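Local coordinates for protein esterase (Alcaligenes sp., PDB 1QLW) that probably hydrolyses carboxylic esters, as a bacterial esterase with an alpha/beta-hydrolase core, at residues D157-L168 with H294-N305. Sequence-based numbering, arbitrary orientation.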
ATOM      1  N   ASP A 157     -10.779   3.197 -30.731  1.00 18.96           N
ATOM      2  CA  ASP A 157     -10.509   4.549 -30.262  1.00 19.37           C
ATOM      3  C   ASP A 157     -10.271   4.635 -28.759  1.00 18.44           C
ATOM      4  O   ASP A 157     -10.271   5.749 -28.216  1.00 19.30           O
ATOM      5  CB  ASP A 157     -11.642   5.516 -30.641  1.00 22.73           C
ATOM      6  CG  ASP A 157     -12.945   5.223 -29.938  1.00 25.75           C
ATOM      7  OD1 ASP A 157     -13.028   4.284 -29.131  1.00 26.83           O
ATOM      8  OD2 ASP A 157     -13.916   5.971 -30.191  1.00 29.65           O
ATOM      9  N   THR A 158     -10.067   3.514 -28.071  1.00 17.42           N
ATOM     10  CA  THR A 158      -9.923   3.630 -26.625  1.00 16.79           C
ATOM     11  C   THR A 158      -8.695   4.468 -26.281  1.00 16.51           C
ATOM     12  O   THR A 158      -7.645   4.401 -26.909  1.00 18.73           O
ATOM     13  CB  THR A 158      -9.797   2.262 -25.951  1.00 17.70           C
ATOM     14  OG1 THR A 158      -9.744   2.499 -24.525  1.00 17.57           O
ATOM     15  CG2 THR A 158      -8.543   1.489 -26.324  1.00 18.97           C
ATOM     16  N   GLN A 159      -8.850   5.275 -25.239  1.00 15.03           N
ATOM     17  CA  GLN A 159      -7.725   6.002 -24.658  1.00 15.22           C
ATOM     18  C   GLN A 159      -6.925   5.140 -23.683  1.00 14.44           C
ATOM     19  O   GLN A 159      -5.842   5.560 -23.274  1.00 15.32           O
ATOM     20  CB  GLN A 159      -8.218   7.249 -23.928  1.00 15.34           C
ATOM     21  CG  GLN A 159      -8.822   8.313 -24.818  1.00 16.88           C
ATOM     22  CD  GLN A 159      -7.835   9.216 -25.499  1.00 18.13           C
ATOM     23  OE1 GLN A 159      -6.621   9.103 -25.301  1.00 19.20           O
ATOM     24  NE2 GLN A 159      -8.391  10.185 -26.216  1.00 21.81           N
ATOM     25  N   PHE A 160      -7.435   3.982 -23.283  1.00 14.27           N
ATOM     26  CA  PHE A 160      -6.656   3.220 -22.306  1.00 13.95           C
ATOM     27  C   PHE A 160      -5.469   2.587 -22.995  1.00 14.28           C
ATOM     28  O   PHE A 160      -5.615   2.068 -24.106  1.00 15.90           O
ATOM     29  CB  PHE A 160      -7.521   2.104 -21.660  1.00 14.39           C
ATOM     30  CG  PHE A 160      -6.749   1.503 -20.518  1.00 13.91           C
ATOM     31  CD1 PHE A 160      -6.727   2.123 -19.270  1.00 13.95           C
ATOM     32  CD2 PHE A 160      -6.010   0.354 -20.684  1.00 14.23           C
ATOM     33  CE1 PHE A 160      -5.954   1.600 -18.239  1.00 14.27           C
ATOM     34  CE2 PHE A 160      -5.217  -0.166 -19.668  1.00 15.49           C
ATOM     35  CZ  PHE A 160      -5.199   0.470 -18.447  1.00 14.51           C
ATOM     36  N   PRO A 161      -4.290   2.580 -22.361  1.00 14.30           N
ATOM     37  CA  PRO A 161      -3.104   1.946 -22.944  1.00 15.82           C
ATOM     38  C   PRO A 161      -3.214   0.421 -22.817  1.00 15.39           C
ATOM     39  O   PRO A 161      -2.568  -0.215 -21.974  1.00 15.68           O
ATOM     40  CB  PRO A 161      -1.958   2.499 -22.118  1.00 16.72           C
ATOM     41  CG  PRO A 161      -2.577   2.724 -20.764  1.00 15.44           C
ATOM     42  CD  PRO A 161      -3.972   3.231 -21.079  1.00 14.84           C
ATOM     43  N   VAL A 162      -4.017  -0.187 -23.698  1.00 16.46           N
ATOM     44  CA  VAL A 162      -4.288  -1.609 -23.637  1.00 16.20           C
ATOM     45  C   VAL A 162      -3.060  -2.457 -23.874  1.00 15.91           C
ATOM     46  O   VAL A 162      -3.026  -3.607 -23.420  1.00 16.43           O
ATOM     47  CB  VAL A 162      -5.448  -2.047 -24.556  1.00 18.37           C
ATOM     48  CG1 VAL A 162      -6.790  -1.497 -24.091  1.00 19.61           C
ATOM     49  CG2 VAL A 162      -5.153  -1.649 -25.985  1.00 21.60           C
ATOM     50  N   GLN A 163      -2.002  -1.922 -24.484  1.00 16.45           N
ATOM     51  CA  GLN A 163      -0.737  -2.641 -24.565  1.00 17.28           C
ATOM     52  C   GLN A 163      -0.147  -2.936 -23.196  1.00 15.33           C
ATOM     53  O   GLN A 163       0.690  -3.838 -23.079  1.00 18.00           O
ATOM     54  CB  GLN A 163       0.273  -1.882 -25.419  1.00 19.97           C
ATOM     55  CG  GLN A 163       0.940  -0.683 -24.815  1.00 23.79           C
ATOM     56  CD  GLN A 163       0.193   0.615 -24.747  1.00 26.66           C
ATOM     57  OE1 GLN A 163      -1.000   0.704 -25.034  1.00 27.78           O
ATOM     58  NE2 GLN A 163       0.895   1.679 -24.355  1.00 29.64           N
ATOM     59  N   ALA A 164      -0.554  -2.198 -22.181  1.00 14.32           N
ATOM     60  CA  ALA A 164      -0.093  -2.366 -20.811  1.00 13.86           C
ATOM     61  C   ALA A 164      -1.149  -3.024 -19.946  1.00 12.71           C
ATOM     62  O   ALA A 164      -1.160  -2.865 -18.724  1.00 13.17           O
ATOM     63  CB  ALA A 164       0.341  -1.022 -20.232  1.00 14.86           C
ATOM     64  N   GLN A 165      -2.019  -3.847 -20.551  1.00 13.13           N
ATOM     65  CA  GLN A 165      -3.031  -4.525 -19.745  1.00 12.83           C
ATOM     66  C   GLN A 165      -2.382  -5.397 -18.674  1.00 12.28           C
ATOM     67  O   GLN A 165      -2.910  -5.499 -17.575  1.00 13.24           O
ATOM     68  CB  GLN A 165      -4.016  -5.339 -20.579  1.00 13.98           C
ATOM     69  CG  GLN A 165      -3.404  -6.470 -21.381  1.00 14.94           C
ATOM     70  CD  GLN A 165      -4.453  -7.375 -22.012  1.00 16.88           C
ATOM     71  OE1 GLN A 165      -5.089  -8.130 -21.264  1.00 19.76           O
ATOM     72  NE2 GLN A 165      -4.646  -7.277 -23.301  1.00 19.03           N
ATOM     73  N   ALA A 166      -1.242  -6.045 -18.958  1.00 12.91           N
ATOM     74  CA  ALA A 166      -0.611  -6.883 -17.935  1.00 13.28           C
ATOM     75  C   ALA A 166      -0.286  -6.096 -16.674  1.00 12.50           C
ATOM     76  O   ALA A 166      -0.418  -6.593 -15.544  1.00 12.83           O
ATOM     77  CB  ALA A 166       0.668  -7.527 -18.450  1.00 15.92           C
ATOM     78  N   GLU A 167       0.199  -4.872 -16.853  1.00 12.63           N
ATOM     79  CA  GLU A 167       0.547  -4.000 -15.734  1.00 12.61           C
ATOM     80  C   GLU A 167      -0.717  -3.580 -15.008  1.00 11.40           C
ATOM     81  O   GLU A 167      -0.710  -3.534 -13.766  1.00 12.24           O
ATOM     82  CB  GLU A 167       1.377  -2.818 -16.204  1.00 12.93           C
ATOM     83  CG  GLU A 167       2.786  -3.179 -16.656  1.00 15.07           C
ATOM     84  CD  GLU A 167       2.926  -3.743 -18.039  1.00 18.13           C
ATOM     85  OE1 GLU A 167       1.998  -3.792 -18.852  1.00 17.29           O
ATOM     86  OE2 GLU A 167       4.077  -4.171 -18.331  1.00 25.77           O
ATOM     87  N   LEU A 168      -1.812  -3.303 -15.707  1.00 11.52           N
ATOM     88  CA  LEU A 168      -3.055  -3.025 -14.997  1.00 12.14           C
ATOM     89  C   LEU A 168      -3.446  -4.224 -14.136  1.00 11.76           C
ATOM     90  O   LEU A 168      -3.794  -4.083 -12.968  1.00 11.87           O
ATOM     91  CB  LEU A 168      -4.180  -2.707 -15.974  1.00 12.59           C
ATOM     92  CG  LEU A 168      -5.561  -2.528 -15.336  1.00 13.36           C
ATOM     93  CD1 LEU A 168      -5.598  -1.376 -14.355  1.00 14.85           C
ATOM     94  CD2 LEU A 168      -6.593  -2.342 -16.445  1.00 15.16           C
ATOM     95  N   HIS A 294     -12.811  12.156 -26.667  1.00 20.07           N
ATOM     96  CA  HIS A 294     -13.390  10.870 -26.996  1.00 20.79           C
ATOM     97  C   HIS A 294     -12.528   9.683 -26.587  1.00 18.95           C
ATOM     98  O   HIS A 294     -11.304   9.793 -26.502  1.00 20.97           O
ATOM     99  CB  HIS A 294     -13.580  10.804 -28.530  1.00 23.60           C
ATOM    100  CG  HIS A 294     -14.443  11.914 -29.045  1.00 26.82           C
ATOM    101  ND1 HIS A 294     -14.009  13.094 -29.588  1.00 29.75           N
ATOM    102  CD2 HIS A 294     -15.786  12.030 -28.960  1.00 27.65           C
ATOM    103  CE1 HIS A 294     -15.049  13.844 -29.933  1.00 29.84           C
ATOM    104  NE2 HIS A 294     -16.150  13.235 -29.530  1.00 29.70           N
ATOM    105  N   GLY A 295     -13.190   8.558 -26.355  1.00 18.58           N
ATOM    106  CA  GLY A 295     -12.507   7.303 -26.117  1.00 18.71           C
ATOM    107  C   GLY A 295     -12.139   7.012 -24.673  1.00 16.20           C
ATOM    108  O   GLY A 295     -11.533   5.965 -24.439  1.00 17.45           O
ATOM    109  N   ASN A 296     -12.446   7.854 -23.707  1.00 15.17           N
ATOM    110  CA  ASN A 296     -12.008   7.568 -22.346  1.00 14.14           C
ATOM    111  C   ASN A 296     -12.709   6.344 -21.778  1.00 14.29           C
ATOM    112  O   ASN A 296     -13.899   6.142 -21.941  1.00 15.53           O
ATOM    113  CB  ASN A 296     -12.187   8.767 -21.420  1.00 14.93           C
ATOM    114  CG  ASN A 296     -11.095   9.790 -21.633  1.00 14.77           C
ATOM    115  OD1 ASN A 296     -11.300  10.797 -22.316  1.00 16.44           O
ATOM    116  ND2 ASN A 296      -9.928   9.501 -21.048  1.00 14.73           N
ATOM    117  N   SER A 297     -11.881   5.568 -21.067  1.00 13.72           N
ATOM    118  CA  SER A 297     -12.353   4.377 -20.390  1.00 13.46           C
ATOM    119  C   SER A 297     -12.800   4.734 -18.978  1.00 12.95           C
ATOM    120  O   SER A 297     -12.694   5.877 -18.514  1.00 14.46           O
ATOM    121  CB  SER A 297     -11.236   3.340 -20.318  1.00 13.57           C
ATOM    122  OG  SER A 297     -10.247   3.680 -19.349  1.00 13.49           O
ATOM    123  N   HIS A 298     -13.218   3.703 -18.236  1.00 12.93           N
ATOM    124  CA  HIS A 298     -13.505   3.921 -16.817  1.00 13.18           C
ATOM    125  C   HIS A 298     -12.257   4.306 -16.025  1.00 13.81           C
ATOM    126  O   HIS A 298     -12.348   4.977 -15.003  1.00 15.12           O
ATOM    127  CB  HIS A 298     -14.076   2.622 -16.251  1.00 14.06           C
ATOM    128  CG  HIS A 298     -14.457   2.677 -14.819  1.00 14.85           C
ATOM    129  ND1 HIS A 298     -15.399   3.560 -14.323  1.00 15.79           N
ATOM    130  CD2 HIS A 298     -14.040   1.951 -13.756  1.00 18.20           C
ATOM    131  CE1 HIS A 298     -15.515   3.368 -13.017  1.00 17.55           C
ATOM    132  NE2 HIS A 298     -14.729   2.360 -12.653  1.00 19.32           N
ATOM    133  N   MET A 299     -11.095   3.858 -16.491  1.00 12.83           N
ATOM    134  CA  MET A 299      -9.820   4.143 -15.859  1.00 12.97           C
ATOM    135  C   MET A 299      -9.212   5.413 -16.441  1.00 12.75           C
ATOM    136  O   MET A 299      -8.023   5.466 -16.787  1.00 13.77           O
ATOM    137  CB  MET A 299      -8.881   2.947 -16.013  1.00 13.38           C
ATOM    138  CG  MET A 299      -9.386   1.671 -15.379  1.00 15.02           C
ATOM    139  SD  MET A 299      -9.668   1.737 -13.618  1.00 13.83           S
ATOM    140  CE  MET A 299      -8.032   2.115 -13.005  1.00 15.23           C
ATOM    141  N   MET A 300     -10.009   6.484 -16.487  1.00 12.98           N
ATOM    142  CA  MET A 300      -9.600   7.676 -17.240  1.00 13.28           C
ATOM    143  C   MET A 300      -8.386   8.375 -16.636  1.00 13.01           C
ATOM    144  O   MET A 300      -7.673   9.088 -17.344  1.00 13.88           O
ATOM    145  CB  MET A 300     -10.768   8.630 -17.422  1.00 14.12           C
ATOM    146  CG  MET A 300     -11.241   9.245 -16.116  1.00 14.43           C
ATOM    147  SD  MET A 300     -12.639  10.377 -16.381  1.00 15.42           S
ATOM    148  CE  MET A 300     -13.910   9.174 -16.813  1.00 18.23           C
ATOM    149  N   MET A 301      -8.132   8.191 -15.340  1.00 12.07           N
ATOM    150  CA  MET A 301      -6.938   8.721 -14.699  1.00 12.43           C
ATOM    151  C   MET A 301      -5.667   8.026 -15.175  1.00 12.20           C
ATOM    152  O   MET A 301      -4.564   8.529 -14.953  1.00 12.97           O
ATOM    153  CB  MET A 301      -7.034   8.673 -13.177  1.00 12.34           C
ATOM    154  CG  MET A 301      -6.976   7.303 -12.526  1.00 12.88           C
ATOM    155  SD  MET A 301      -8.335   6.169 -12.906  1.00 13.51           S
ATOM    156  CE  MET A 301      -9.677   7.037 -12.051  1.00 18.14           C
ATOM    157  N   GLN A 302      -5.792   6.891 -15.863  1.00 11.65           N
ATOM    158  CA  GLN A 302      -4.685   6.134 -16.417  1.00 12.24           C
ATOM    159  C   GLN A 302      -4.627   6.190 -17.951  1.00 12.19           C
ATOM    160  O   GLN A 302      -3.686   5.660 -18.556  1.00 13.47           O
ATOM    161  CB  GLN A 302      -4.772   4.652 -16.010  1.00 12.34           C
ATOM    162  CG  GLN A 302      -4.662   4.471 -14.499  1.00 12.15           C
ATOM    163  CD  GLN A 302      -4.807   3.036 -14.050  1.00 12.52           C
ATOM    164  OE1 GLN A 302      -5.026   2.133 -14.851  1.00 14.53           O
ATOM    165  NE2 GLN A 302      -4.692   2.862 -12.736  1.00 12.93           N
ATOM    166  N   ASP A 303      -5.635   6.785 -18.574  1.00 12.31           N
ATOM    167  CA  ASP A 303      -5.756   6.832 -20.017  1.00 12.90           C
ATOM    168  C   ASP A 303      -4.650   7.671 -20.639  1.00 12.81           C
ATOM    169  O   ASP A 303      -3.954   8.447 -19.974  1.00 13.35           O
ATOM    170  CB  ASP A 303      -7.150   7.347 -20.386  1.00 13.03           C
ATOM    171  CG  ASP A 303      -8.288   6.335 -20.335  1.00 12.81           C
ATOM    172  OD1 ASP A 303      -8.028   5.135 -20.173  1.00 14.17           O
ATOM    173  OD2 ASP A 303      -9.443   6.818 -20.467  1.00 14.00           O
ATOM    174  N   ARG A 304      -4.480   7.550 -21.962  1.00 14.00           N
ATOM    175  CA  ARG A 304      -3.412   8.250 -22.663  1.00 15.00           C
ATOM    176  C   ARG A 304      -3.572   9.764 -22.603  1.00 15.39           C
ATOM    177  O   ARG A 304      -2.584  10.490 -22.682  1.00 18.49           O
ATOM    178  CB  ARG A 304      -3.310   7.734 -24.096  1.00 17.30           C
ATOM    179  CG  ARG A 304      -2.783   6.309 -24.177  1.00 20.88           C
ATOM    180  CD  ARG A 304      -2.628   5.846 -25.623  1.00 27.78           C
ATOM    181  NE  ARG A 304      -3.874   5.825 -26.362  1.00 32.67           N
ATOM    182  CZ  ARG A 304      -4.358   6.711 -27.217  1.00 35.57           C
ATOM    183  NH1 ARG A 304      -3.686   7.808 -27.543  1.00 36.66           N
ATOM    184  NH2 ARG A 304      -5.532   6.472 -27.785  1.00 36.70           N
ATOM    185  N   ASN A 305      -4.800  10.256 -22.514  1.00 14.61           N
ATOM    186  CA  ASN A 305      -5.090  11.675 -22.377  1.00 14.84           C
ATOM    187  C   ASN A 305      -5.431  11.991 -20.917  1.00 13.87           C
ATOM    188  O   ASN A 305      -6.124  12.976 -20.651  1.00 14.71           O
ATOM    189  CB  ASN A 305      -6.232  12.096 -23.309  1.00 15.40           C
ATOM    190  CG  ASN A 305      -7.539  11.502 -22.860  1.00 15.50           C
ATOM    191  OD1 ASN A 305      -7.579  10.459 -22.202  1.00 16.35           O
ATOM    192  ND2 ASN A 305      -8.654  12.139 -23.187  1.00 17.68           N
TER
HETATM  193  O   HOH W   1     -12.217   2.785 -23.768  1.00 30.29           O
HETATM  194  O   HOH W   2      -4.721   3.050 -26.580  1.00 31.82           O
HETATM  195  O   HOH W   3      -8.056  13.467 -26.253  1.00 37.42           O
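The amide of Q159 lies flat against that of N305, the planes 7° apart and CD of Q159 3.5 Å from CG of N305. A bend at chi2 (-82°) folds the Q159 chain over the 294-305 loop and brings NE2 to the carbonyl of H294, 3.0 Å from its O and almost in line with the C=O bond. The Q159 backbone is gripped too: its N donates to G295 O from above the carbonyl plane, and its O accepts from R304 N at 2.7 Å. R304 places NH2 edge-on against T158 O while Q159 OE1 lies over one guanidinium face; a water joins NE to the T158 and F160 carbonyls. D303 packs against Q159 CB, and its carboxylate ties its own loop together: OD2 takes N296 ND2 on the anti lone pair and S297 N on the syn, and OD1 takes S297 OG at 2.8 Å. OD1 also sits at the F160 ring edge, 3.4 Å from CD1. With an alanine in place of D303, S297 N and OG lose these acceptors and N296 ND2 one of its two, and the loop would probably shift more freely against Q159 and F160. Farther along the ring, Q302 OE1 is buried without a partner. Amide, carbonyl and arginine bonds thus tie two loops of the alpha/beta-hydrolase fold, leading to helices 165-171 and 306-319, the second probably held in shape by its carboxylate.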